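Local structure of fumarate lyase (Mesorhizobium sp., 3C8T) at residues Ile27-Glu32 with Ile116-Ala121; Ile107-Thr112 with Val187-Gly192; Ala230-Val235 with Thr301-Ala306; Met307-Glu312 with Gly316-Glu321. The protein belongs to the fumarate lyase superfamily of mainly helical enzymes and forms a tetramer with long helices packed at its centre. All coordinates share one frame; numbering follows the deposited sequence.

Contact 1 (Ile27-Glu32 with Ile116-Ala121); sequences ISRCVE and IRDGLA
Arg29 and Asp118 reach toward each other from opposite directions and meet in a salt bridge, Arg29 NH2 to Asp118 OD2 at 2.8 Å. The acceptor lies in the guanidinium plane at its edge, but the carboxylate is turned by 38° against that plane, and the nitrogen comes to OD2 from above the carboxylate. The N-H...O angle of 139° shows that the bond is clearly bent. A water joins the same groups: it donates to Asp118 OD1 at 2.8 Å and accepts weak bonds from Arg29 NH1 and Arg117 NE, so both carboxylate oxygens are engaged. One turn further along its own helix, Glu32 steadies the arginine from another edge. Its OE1 takes a bond from Arg29 NE at 2.9 Å, on the syn side but tilted out of the carboxylate plane, and a weak one from NH1. The arginine chain is folded at its second and third torsions (chi3 -69°), which brings NE and NH1 round to Glu32 while NH2 still faces Asp118. Arg29, Glu32 and Asp118 thus form a network in which one guanidinium is held between two acids, probably offsetting part of their negative charge. Second-shell bonds from Arg117 to the backbone oxygens of Leu215 and, weakly, Asn216 place its side chain beside the water. The bridge links helix 23-43 and helix 104-140 at the surface; deeper in, Arg29 and Cys30 pack on Ala111 of the latter, and Cys30 also touches helix 80-91.

Contact 2 (Ile107-Thr112 with Val187-Gly192); sequences IMDTAT and VVEFSG
With CG trans to its backbone nitrogen (chi1 -178°) and a bend at chi2, Glu189 lays its side chain alongside Asp109. Thr110, at chi1 -62°, places OG1 at the loop backbone and CG2 beside Val188. The hydroxyl oxygen accepts the N-H of Glu189, Glu189 N to Thr110 OG1 at 2.9 Å, and is also hydrogen-bonded to Asp106 O one helical turn back. Its methyl group packs loosely beside the loop, Thr110 CG2 lying 4.1 Å from Val188 CG2. Beside it the two acids run the same way, with Asp109 CB 3.4 Å from Glu189 CB. Their ends converge until Asp109 OD2 and Glu189 OE2 are 2.5 Å apart, the carboxylate planes inclined by 32°. Arg228 forms a salt bridge with this Asp109 oxygen and a long, weak ion pair with Glu189 OE2; Glu189 OE1 takes the backbone N-H of Trp224. Near the start of helix 104-140, the Asp106 carboxylate accepts the backbone N-H groups of Ser191 and Gly192. Side-chain oxygens of a long helix thus secure an irregular loop that has no regular strand pairing here, in the mainly helical fold of the fumarate lyase superfamily.

Contact 3 (Ala230-Val235 with Thr301-Ala306); sequences AVAETV and TSMLDA
In the helix whose Val231 and Ala232 meet Met303, Ala230 O is gripped from within: Thr234 OG1 donates to it at 2.9 Å, in the carbonyl plane, and Thr234 N adds a weak bond. Across the helices no hydrogen bond forms, and the contact is apolar, carried by Met303. Its chain is bent at chi2 (-55°) and chi3 (-54°), curling the methyl group back against the facing helix. Met303 CE rests 3.6 Å from Val231 CG1 and equally near the backbone nitrogen of Ala232. Partway along the same chain, Met303 CG lies 3.8 Å from Val235 CG2, the two side chains crossing at about a right angle. At the base, Ala232 CB is 4.0 Å from Met303 CB; the small alanine lets the helices approach, Ala232 CA and Met303 CA being 5.0 Å apart. Val231 and the Ala232 backbone thus meet the methyl tip, Val235 the middle and Ala232 CB the root. Asp305, turned from this interface, binds Arg297 of the second subunit and Arg297 of the third through its two oxygens. The segments of helices 229-255 and 284-306 run antiparallel (169°), and their axes approach to 8.8 Å, consistent with the superfamily's central helical bundle. Helix 315-344 packs on Met303 through Glu321 and Ala324 and on Val231 through Val325, while helix 160-185 lies against Glu233 and Thr234.

Contact 4 (Met307-Glu312 with Gly316-Glu321); sequences MIHDFE and GPWHLE
Ile308 is the centre of an inverse gamma turn (phi -80°, psi 81°), and its carbonyl oxygen lies against the ring of Pro317, 3.3 Å from Pro317 CG. The turn belongs to a helix-loop-helix connection: the chain leaves helix 284-306, passes through a loop and returns as helix 315-344, whose first turn contains the proline. Pro317 is the main surface on which the loop lies. Its CG is also 4.1 Å from His309 CA, and Asp310 OD1 lies 4.1 Å from Pro317 CG, the two side chains crossing at about a right angle. His309 is fully extended at chi1 (-175°), which carries the imidazole past the proline to Trp318. There it runs beside the tryptophan side chain in the same direction, His309 CE1 lying 3.8 Å from Trp318 CB; both this carbon and Pro317 CB meet the imidazole obliquely. No direct hydrogen bond joins the segments. From outside, Lys247 of the third subunit holds the loop by the carbonyl oxygens of His309 and Phe311. Glu321, one turn beyond Pro317, is fixed by a salt bridge from Arg228 to its OE1, and its other oxygen faces the histidine across a water. That water sits in the imidazole plane at the ring edge, 2.8 Å from His309 ND1, and donates a hydrogen bond to Glu321 OE2 at 2.7 Å.

Contact 1 is a surface contact, whereas contacts 2, 3 and 4 are buried. Contacts 1 and 2 both use helix 104-140 and touch through Ala111, the first with ions and a water, the second with a hydroxyl and two closely placed acids. Contacts 3 and 4 follow one another along the chain, helix 284-306 leading through the loop into helix 315-344, and meet where Ala306 packs on the Pro317 backbone. Contact 3 is purely apolar between its segments; contact 4 adds a water to its packing. Arg228 links contacts 2 and 4 by binding Asp109 and Glu321, and Met108 touches Trp318 nearby. Other subunits reach contacts 2, 3 and 4, but not contact 1.

Contact 1 (Ile27-Glu32 with Ile116-Ala121)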
loop_
_atom_site.group_PDB
_atom_site.type_symbol
_atom_site.label_atom_id
_atom_site.label_comp_id
_atom_site.label_asym_id
_atom_site.label_seq_id
_atom_site.Cartn_x
_atom_site.Cartn_y
_atom_site.Cartn_z
ATOM N N ILE A 27 15.817 -15.041 21.697
ATOM C CA ILE A 27 15.945 -15.558 23.056
ATOM C C ILE A 27 17.288 -15.247 23.674
ATOM O O ILE A 27 17.330 -14.738 24.787
ATOM C CB ILE A 27 15.636 -17.102 23.145
ATOM C CG1 ILE A 27 14.164 -17.361 22.777
ATOM C CG2 ILE A 27 16.039 -17.684 24.547
ATOM C CD1 ILE A 27 13.139 -16.427 23.498
ATOM N N SER A 28 18.393 -15.519 22.985
ATOM C CA SER A 28 19.704 -15.187 23.606
ATOM C C SER A 28 19.895 -13.663 23.914
ATOM O O SER A 28 20.508 -13.303 24.944
ATOM C CB SER A 28 20.871 -15.782 22.823
ATOM O OG SER A 28 21.100 -15.020 21.673
ATOM N N ARG A 29 19.340 -12.788 23.069
ATOM C CA ARG A 29 19.317 -11.334 23.354
ATOM C C ARG A 29 18.394 -10.998 24.522
ATOM O O ARG A 29 18.669 -10.066 25.258
ATOM C CB ARG A 29 18.882 -10.485 22.146
ATOM C CG ARG A 29 19.552 -10.749 20.776
ATOM C CD ARG A 29 21.016 -11.176 20.808
ATOM N NE ARG A 29 21.944 -10.131 21.245
ATOM C CZ ARG A 29 22.758 -9.447 20.434
ATOM N NH1 ARG A 29 23.572 -8.517 20.925
ATOM N NH2 ARG A 29 22.739 -9.668 19.130
ATOM N N CYS A 30 17.302 -11.758 24.662
ATOM C CA CYS A 30 16.390 -11.667 25.807
ATOM C C CYS A 30 17.068 -11.975 27.132
ATOM O O CYS A 30 16.930 -11.213 28.106
ATOM C CB CYS A 30 15.146 -12.541 25.618
ATOM S SG CYS A 30 13.883 -11.881 24.417
ATOM N N VAL A 31 17.825 -13.076 27.161
ATOM C CA VAL A 31 18.683 -13.405 28.296
ATOM C C VAL A 31 19.720 -12.298 28.520
ATOM O O VAL A 31 19.875 -11.808 29.659
ATOM C CB VAL A 31 19.388 -14.781 28.092
ATOM C CG1 VAL A 31 20.243 -15.124 29.285
ATOM C CG2 VAL A 31 18.367 -15.886 27.825
ATOM N N GLU A 32 20.407 -11.879 27.448
ATOM C CA GLU A 32 21.390 -10.788 27.532
ATOM C C GLU A 32 20.816 -9.553 28.227
ATOM O O GLU A 32 21.460 -8.959 29.090
ATOM C CB GLU A 32 22.004 -10.466 26.143
ATOM C CG GLU A 32 22.840 -9.197 26.128
ATOM C CD GLU A 32 23.471 -8.851 24.781
ATOM O OE1 GLU A 32 23.294 -9.606 23.781
ATOM O OE2 GLU A 32 24.167 -7.798 24.732
ATOM N N ILE A 116 18.456 -5.346 15.692
ATOM C CA ILE A 116 18.564 -4.181 14.775
ATOM C C ILE A 116 20.000 -3.595 14.687
ATOM O O ILE A 116 20.445 -3.207 13.599
ATOM C CB ILE A 116 17.508 -3.073 15.113
ATOM C CG1 ILE A 116 16.058 -3.614 14.878
ATOM C CG2 ILE A 116 17.689 -1.841 14.255
ATOM C CD1 ILE A 116 14.932 -2.672 15.363
ATOM N N ARG A 117 20.716 -3.521 15.817
ATOM C CA ARG A 117 22.122 -3.140 15.786
ATOM C C ARG A 117 22.953 -4.053 14.872
ATOM O O ARG A 117 23.723 -3.573 14.018
ATOM C CB ARG A 117 22.723 -3.112 17.189
ATOM C CG ARG A 117 24.138 -2.578 17.156
ATOM C CD ARG A 117 24.542 -1.938 18.452
ATOM N NE ARG A 117 24.500 -2.911 19.531
ATOM C CZ ARG A 117 24.753 -2.607 20.797
ATOM N NH1 ARG A 117 25.067 -1.363 21.120
ATOM N NH2 ARG A 117 24.672 -3.542 21.725
ATOM N N ASP A 118 22.823 -5.371 15.063
ATOM C CA ASP A 118 23.473 -6.324 14.147
ATOM C C ASP A 118 22.910 -6.231 12.712
ATOM O O ASP A 118 23.659 -6.285 11.765
ATOM C CB ASP A 118 23.353 -7.771 14.658
ATOM C CG ASP A 118 24.028 -7.986 16.033
ATOM O OD1 ASP A 118 24.736 -7.064 16.524
ATOM O OD2 ASP A 118 23.838 -9.087 16.625
ATOM N N GLY A 119 21.582 -6.137 12.572
ATOM C CA GLY A 119 20.945 -5.964 11.251
ATOM C C GLY A 119 21.490 -4.749 10.490
ATOM O O GLY A 119 21.756 -4.817 9.300
ATOM N N LEU A 120 21.645 -3.633 11.179
ATOM C CA LEU A 120 22.113 -2.424 10.542
ATOM C C LEU A 120 23.609 -2.510 10.170
ATOM O O LEU A 120 24.021 -1.888 9.191
ATOM C CB LEU A 120 21.830 -1.186 11.421
ATOM C CG LEU A 120 20.403 -0.616 11.376
ATOM C CD1 LEU A 120 20.333 0.520 12.377
ATOM C CD2 LEU A 120 20.032 -0.107 9.981
ATOM N N ALA A 121 24.401 -3.272 10.923
ATOM C CA ALA A 121 25.826 -3.442 10.560
ATOM C C ALA A 121 25.958 -4.269 9.295
ATOM O O ALA A 121 26.822 -3.988 8.446
ATOM C CB ALA A 121 26.678 -4.051 11.728
HETATM O O HOH W 1 23.707 -6.165 18.990
#

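Contact 2 (Ile107-Thr112 with Val187-Gly192)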
loop_
_atom_site.group_PDB
_atom_site.type_symbol
_atom_site.label_atom_id
_atom_site.label_comp_id
_atom_site.label_asym_id
_atom_site.label_seq_id
_atom_site.Cartn_x
_atom_site.Cartn_y
_atom_site.Cartn_z
ATOM N N ILE A 107 11.624 -6.229 27.519
ATOM C CA ILE A 107 12.618 -7.231 27.151
ATOM C C ILE A 107 12.581 -7.495 25.658
ATOM O O ILE A 107 13.655 -7.598 25.023
ATOM C CB ILE A 107 12.452 -8.569 27.927
ATOM C CG1 ILE A 107 12.348 -8.345 29.447
ATOM C CG2 ILE A 107 13.625 -9.515 27.615
ATOM C CD1 ILE A 107 13.512 -7.561 30.111
ATOM N N MET A 108 11.360 -7.579 25.105
ATOM C CA MET A 108 11.152 -7.822 23.654
ATOM C C MET A 108 11.569 -6.646 22.761
ATOM O O MET A 108 12.183 -6.874 21.719
ATOM C CB MET A 108 9.704 -8.225 23.377
ATOM C CG MET A 108 9.310 -9.573 23.999
ATOM S SD MET A 108 7.606 -10.159 23.647
ATOM C CE MET A 108 7.876 -10.655 21.932
ATOM N N ASP A 109 11.282 -5.406 23.188
ATOM C CA ASP A 109 11.736 -4.206 22.482
ATOM C C ASP A 109 13.252 -4.085 22.508
ATOM O O ASP A 109 13.908 -3.825 21.489
ATOM C CB ASP A 109 11.171 -2.947 23.155
ATOM C CG ASP A 109 9.812 -2.498 22.581
ATOM O OD1 ASP A 109 9.285 -3.127 21.654
ATOM O OD2 ASP A 109 9.276 -1.478 23.068
ATOM N N THR A 110 13.812 -4.279 23.688
ATOM C CA THR A 110 15.267 -4.172 23.865
ATOM C C THR A 110 16.025 -5.252 23.133
ATOM O O THR A 110 17.011 -4.952 22.468
ATOM C CB THR A 110 15.672 -4.156 25.355
ATOM O OG1 THR A 110 15.101 -3.006 25.997
ATOM C CG2 THR A 110 17.208 -4.087 25.464
ATOM N N ALA A 111 15.590 -6.505 23.232
ATOM C CA ALA A 111 16.192 -7.586 22.420
ATOM C C ALA A 111 16.090 -7.330 20.921
ATOM O O ALA A 111 17.017 -7.644 20.172
ATOM C CB ALA A 111 15.560 -8.939 22.750
ATOM N N THR A 112 14.935 -6.804 20.484
ATOM C CA THR A 112 14.751 -6.359 19.086
ATOM C C THR A 112 15.767 -5.304 18.714
ATOM O O THR A 112 16.377 -5.385 17.642
ATOM C CB THR A 112 13.301 -5.875 18.813
ATOM O OG1 THR A 112 12.410 -6.962 19.074
ATOM C CG2 THR A 112 13.095 -5.390 17.367
ATOM N N VAL A 187 18.214 2.522 21.106
ATOM C CA VAL A 187 17.998 2.960 22.468
ATOM C C VAL A 187 17.332 1.831 23.197
ATOM O O VAL A 187 16.629 1.016 22.601
ATOM C CB VAL A 187 17.112 4.269 22.595
ATOM C CG1 VAL A 187 17.845 5.492 22.087
ATOM C CG2 VAL A 187 15.773 4.134 21.906
ATOM N N VAL A 188 17.585 1.772 24.504
ATOM C CA VAL A 188 17.036 0.744 25.391
ATOM C C VAL A 188 15.534 0.940 25.520
ATOM O O VAL A 188 15.028 2.083 25.417
ATOM C CB VAL A 188 17.763 0.824 26.799
ATOM C CG1 VAL A 188 17.140 1.905 27.756
ATOM C CG2 VAL A 188 17.776 -0.506 27.456
ATOM N N GLU A 189 14.803 -0.144 25.739
ATOM C CA GLU A 189 13.452 0.013 26.290
ATOM C C GLU A 189 13.388 -0.593 27.706
ATOM O O GLU A 189 13.537 -1.813 27.862
ATOM C CB GLU A 189 12.383 -0.647 25.416
ATOM C CG GLU A 189 10.984 -0.429 25.976
ATOM C CD GLU A 189 10.309 0.779 25.369
ATOM O OE1 GLU A 189 10.360 1.829 26.013
ATOM O OE2 GLU A 189 9.754 0.683 24.251
ATOM N N PHE A 190 13.191 0.250 28.722
ATOM C CA PHE A 190 12.924 -0.264 30.063
ATOM C C PHE A 190 12.022 0.693 30.830
ATOM O O PHE A 190 12.490 1.738 31.363
ATOM C CB PHE A 190 14.222 -0.539 30.847
ATOM C CG PHE A 190 13.974 -1.153 32.187
ATOM C CD1 PHE A 190 13.548 -2.478 32.286
ATOM C CD2 PHE A 190 14.137 -0.393 33.349
ATOM C CE1 PHE A 190 13.291 -3.042 33.525
ATOM C CE2 PHE A 190 13.878 -0.919 34.585
ATOM C CZ PHE A 190 13.455 -2.251 34.704
ATOM N N SER A 191 10.725 0.376 30.846
ATOM C CA SER A 191 9.758 1.289 31.460
ATOM C C SER A 191 8.638 0.610 32.221
ATOM O O SER A 191 7.800 1.283 32.794
ATOM C CB SER A 191 9.156 2.245 30.425
ATOM O OG SER A 191 10.116 3.193 29.970
ATOM N N GLY A 192 8.599 -0.708 32.216
ATOM C CA GLY A 192 7.610 -1.401 32.999
ATOM C C GLY A 192 6.210 -1.361 32.411
ATOM O O GLY A 192 5.984 -0.788 31.332
#

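Contact 3 (Ala230-Val235 with Thr301-Ala306)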
loop_
_atom_site.group_PDB
_atom_site.type_symbol
_atom_site.label_atom_id
_atom_site.label_comp_id
_atom_site.label_asym_id
_atom_site.label_seq_id
_atom_site.Cartn_x
_atom_site.Cartn_y
_atom_site.Cartn_z
ATOM N N ALA A 230 10.949 5.560 15.548
ATOM C CA ALA A 230 12.328 5.230 15.242
ATOM C C ALA A 230 12.432 3.860 14.614
ATOM O O ALA A 230 13.312 3.620 13.764
ATOM C CB ALA A 230 13.198 5.333 16.461
ATOM N N VAL A 231 11.524 2.955 14.995
ATOM C CA VAL A 231 11.480 1.648 14.327
ATOM C C VAL A 231 10.869 1.746 12.916
ATOM O O VAL A 231 11.386 1.152 11.967
ATOM C CB VAL A 231 10.700 0.582 15.158
ATOM C CG1 VAL A 231 10.697 -0.789 14.400
ATOM C CG2 VAL A 231 11.282 0.472 16.617
ATOM N N ALA A 232 9.737 2.433 12.787
ATOM C CA ALA A 232 9.160 2.713 11.472
ATOM C C ALA A 232 10.144 3.357 10.477
ATOM O O ALA A 232 10.206 2.924 9.319
ATOM C CB ALA A 232 7.891 3.556 11.610
ATOM N N GLU A 233 10.958 4.334 10.934
ATOM C CA GLU A 233 11.876 5.021 10.028
ATOM C C GLU A 233 12.960 4.094 9.549
ATOM O O GLU A 233 13.445 4.235 8.425
ATOM C CB GLU A 233 12.475 6.311 10.607
ATOM C CG GLU A 233 13.596 6.103 11.549
ATOM C CD GLU A 233 14.177 7.430 12.036
ATOM O OE1 GLU A 233 14.368 7.595 13.287
ATOM O OE2 GLU A 233 14.431 8.296 11.158
ATOM N N THR A 234 13.292 3.096 10.360
ATOM C CA THR A 234 14.304 2.124 9.954
ATOM C C THR A 234 13.825 1.283 8.787
ATOM O O THR A 234 14.561 1.056 7.826
ATOM C CB THR A 234 14.711 1.228 11.133
ATOM O OG1 THR A 234 15.212 2.072 12.152
ATOM C CG2 THR A 234 15.816 0.241 10.731
ATOM N N VAL A 235 12.586 0.814 8.855
ATOM C CA VAL A 235 12.060 0.013 7.733
ATOM C C VAL A 235 11.761 0.879 6.487
ATOM O O VAL A 235 11.912 0.421 5.351
ATOM C CB VAL A 235 10.827 -0.741 8.181
ATOM C CG1 VAL A 235 10.242 -1.606 7.039
ATOM C CG2 VAL A 235 11.189 -1.592 9.433
ATOM N N THR A 301 4.986 0.188 4.609
ATOM C CA THR A 301 3.549 0.424 4.760
ATOM C C THR A 301 2.978 -0.120 6.072
ATOM O O THR A 301 2.327 0.636 6.796
ATOM C CB THR A 301 2.807 -0.128 3.543
ATOM O OG1 THR A 301 3.403 0.458 2.385
ATOM C CG2 THR A 301 1.321 0.261 3.553
ATOM N N SER A 302 3.257 -1.391 6.398
ATOM C CA SER A 302 2.843 -1.978 7.688
ATOM C C SER A 302 3.372 -1.217 8.885
ATOM O O SER A 302 2.685 -1.104 9.881
ATOM C CB SER A 302 3.327 -3.434 7.853
ATOM O OG SER A 302 2.753 -4.333 6.935
ATOM N N MET A 303 4.610 -0.736 8.808
ATOM C CA MET A 303 5.179 0.035 9.925
ATOM C C MET A 303 4.455 1.375 10.136
ATOM O O MET A 303 4.243 1.790 11.256
ATOM C CB MET A 303 6.725 0.215 9.805
ATOM C CG MET A 303 7.519 -1.061 10.188
ATOM S SD MET A 303 7.180 -1.766 11.857
ATOM C CE MET A 303 7.458 -0.352 12.887
ATOM N N LEU A 304 4.056 2.025 9.056
ATOM C CA LEU A 304 3.238 3.236 9.177
ATOM C C LEU A 304 1.887 2.949 9.834
ATOM O O LEU A 304 1.401 3.758 10.604
ATOM C CB LEU A 304 3.087 3.927 7.799
ATOM C CG LEU A 304 4.426 4.499 7.248
ATOM C CD1 LEU A 304 4.310 4.938 5.818
ATOM C CD2 LEU A 304 4.938 5.639 8.101
ATOM N N ASP A 305 1.303 1.785 9.554
ATOM C CA ASP A 305 0.109 1.332 10.258
ATOM C C ASP A 305 0.383 1.020 11.746
ATOM O O ASP A 305 -0.395 1.382 12.613
ATOM C CB ASP A 305 -0.526 0.109 9.566
ATOM C CG ASP A 305 -1.066 0.419 8.145
ATOM O OD1 ASP A 305 -1.641 1.509 7.926
ATOM O OD2 ASP A 305 -0.935 -0.447 7.229
ATOM N N ALA A 306 1.498 0.355 12.030
ATOM C CA ALA A 306 1.876 -0.032 13.385
ATOM C C ALA A 306 2.113 1.166 14.321
ATOM O O ALA A 306 2.045 1.028 15.559
ATOM C CB ALA A 306 3.147 -0.935 13.349
#

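Contact 4 (Met307-Glu312 with Gly316-Glu321)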
loop_
_atom_site.group_PDB
_atom_site.type_symbol
_atom_site.label_atom_id
_atom_site.label_comp_id
_atom_site.label_asym_id
_atom_site.label_seq_id
_atom_site.Cartn_x
_atom_site.Cartn_y
_atom_site.Cartn_z
ATOM N N MET A 307 2.412 2.315 13.734
ATOM C CA MET A 307 2.599 3.569 14.476
ATOM C C MET A 307 1.338 4.043 15.159
ATOM O O MET A 307 1.424 4.755 16.164
ATOM C CB MET A 307 3.056 4.697 13.535
ATOM C CG MET A 307 4.494 4.588 13.089
ATOM S SD MET A 307 4.970 6.037 12.149
ATOM C CE MET A 307 5.173 7.134 13.555
ATOM N N ILE A 308 0.174 3.685 14.622
ATOM C CA ILE A 308 -1.102 4.076 15.260
ATOM C C ILE A 308 -1.303 3.096 16.398
ATOM O O ILE A 308 -2.028 2.109 16.267
ATOM C CB ILE A 308 -2.347 4.010 14.327
ATOM C CG1 ILE A 308 -2.042 4.435 12.886
ATOM C CG2 ILE A 308 -3.487 4.808 14.887
ATOM C CD1 ILE A 308 -1.534 5.810 12.692
ATOM N N HIS A 309 -0.622 3.373 17.498
ATOM C CA HIS A 309 -0.445 2.406 18.552
ATOM C C HIS A 309 -1.067 3.020 19.835
ATOM O O HIS A 309 -0.456 3.846 20.559
ATOM C CB HIS A 309 1.048 2.175 18.695
ATOM C CG HIS A 309 1.415 1.106 19.675
ATOM N ND1 HIS A 309 2.330 0.120 19.379
ATOM C CD2 HIS A 309 1.025 0.889 20.957
ATOM C CE1 HIS A 309 2.479 -0.672 20.425
ATOM N NE2 HIS A 309 1.707 -0.222 21.403
ATOM N N ASP A 310 -2.301 2.619 20.091
ATOM C CA ASP A 310 -3.125 3.313 21.053
ATOM C C ASP A 310 -2.660 3.072 22.509
ATOM O O ASP A 310 -2.151 1.994 22.855
ATOM C CB ASP A 310 -4.582 2.990 20.815
ATOM C CG ASP A 310 -4.826 1.503 20.646
ATOM O OD1 ASP A 310 -4.501 0.949 19.547
ATOM O OD2 ASP A 310 -5.356 0.889 21.605
ATOM N N PHE A 311 -2.739 4.145 23.299
ATOM C CA PHE A 311 -2.418 4.148 24.728
ATOM C C PHE A 311 -1.025 3.620 25.040
ATOM O O PHE A 311 -0.069 4.013 24.365
ATOM C CB PHE A 311 -3.539 3.500 25.551
ATOM C CG PHE A 311 -4.849 4.216 25.391
ATOM C CD1 PHE A 311 -5.029 5.488 25.955
ATOM C CD2 PHE A 311 -5.870 3.668 24.626
ATOM C CE1 PHE A 311 -6.212 6.186 25.771
ATOM C CE2 PHE A 311 -7.089 4.355 24.445
ATOM C CZ PHE A 311 -7.246 5.638 25.011
ATOM N N GLU A 312 -0.910 2.752 26.044
ATOM C CA GLU A 312 0.379 2.460 26.625
ATOM C C GLU A 312 0.921 1.134 26.068
ATOM O O GLU A 312 2.095 0.796 26.259
ATOM C CB GLU A 312 0.319 2.515 28.160
ATOM C CG GLU A 312 0.219 3.954 28.754
ATOM C CD GLU A 312 -0.988 4.772 28.222
ATOM O OE1 GLU A 312 -2.159 4.512 28.638
ATOM O OE2 GLU A 312 -0.766 5.661 27.371
ATOM N N GLY A 316 -2.516 -5.419 18.664
ATOM C CA GLY A 316 -2.724 -5.421 17.205
ATOM C C GLY A 316 -1.606 -4.699 16.456
ATOM O O GLY A 316 -0.845 -5.327 15.702
ATOM N N PRO A 317 -1.481 -3.356 16.663
ATOM C CA PRO A 317 -0.405 -2.620 16.000
ATOM C C PRO A 317 0.976 -3.235 16.267
ATOM O O PRO A 317 1.822 -3.262 15.365
ATOM C CB PRO A 317 -0.481 -1.226 16.660
ATOM C CG PRO A 317 -1.927 -1.078 17.024
ATOM C CD PRO A 317 -2.304 -2.468 17.507
ATOM N N TRP A 318 1.211 -3.682 17.494
ATOM C CA TRP A 318 2.545 -4.171 17.871
ATOM C C TRP A 318 2.877 -5.464 17.112
ATOM O O TRP A 318 3.988 -5.651 16.625
ATOM C CB TRP A 318 2.631 -4.331 19.396
ATOM C CG TRP A 318 3.930 -4.897 19.918
ATOM C CD1 TRP A 318 5.214 -4.720 19.376
ATOM C CD2 TRP A 318 4.106 -5.675 21.109
ATOM N NE1 TRP A 318 6.140 -5.369 20.159
ATOM C CE2 TRP A 318 5.499 -5.962 21.222
ATOM C CE3 TRP A 318 3.232 -6.139 22.100
ATOM C CZ2 TRP A 318 6.028 -6.717 22.270
ATOM C CZ3 TRP A 318 3.760 -6.903 23.160
ATOM C CH2 TRP A 318 5.150 -7.181 23.234
ATOM N N HIS A 319 1.874 -6.317 16.960
ATOM C CA HIS A 319 1.996 -7.560 16.217
ATOM C C HIS A 319 2.491 -7.324 14.784
ATOM O O HIS A 319 3.213 -8.147 14.225
ATOM C CB HIS A 319 0.647 -8.267 16.180
ATOM C CG HIS A 319 0.755 -9.722 15.863
ATOM N ND1 HIS A 319 0.472 -10.703 16.785
ATOM C CD2 HIS A 319 1.169 -10.363 14.742
ATOM C CE1 HIS A 319 0.679 -11.889 16.235
ATOM N NE2 HIS A 319 1.112 -11.709 14.998
ATOM N N LEU A 320 2.110 -6.187 14.207
ATOM C CA LEU A 320 2.532 -5.821 12.859
ATOM C C LEU A 320 4.031 -5.645 12.672
ATOM O O LEU A 320 4.542 -5.997 11.615
ATOM C CB LEU A 320 1.778 -4.584 12.352
ATOM C CG LEU A 320 0.349 -4.704 11.815
ATOM C CD1 LEU A 320 -0.056 -3.293 11.335
ATOM C CD2 LEU A 320 0.343 -5.757 10.626
ATOM N N GLU A 321 4.732 -5.107 13.685
ATOM C CA GLU A 321 6.206 -5.045 13.699
ATOM C C GLU A 321 6.902 -6.391 13.589
ATOM O O GLU A 321 8.030 -6.454 13.088
ATOM C CB GLU A 321 6.726 -4.331 14.968
ATOM C CG GLU A 321 5.899 -3.092 15.293
ATOM C CD GLU A 321 6.592 -2.111 16.244
ATOM O OE1 GLU A 321 7.684 -2.432 16.757
ATOM O OE2 GLU A 321 6.047 -1.004 16.453
HETATM O O HOH W 2 3.386 -0.814 16.970
#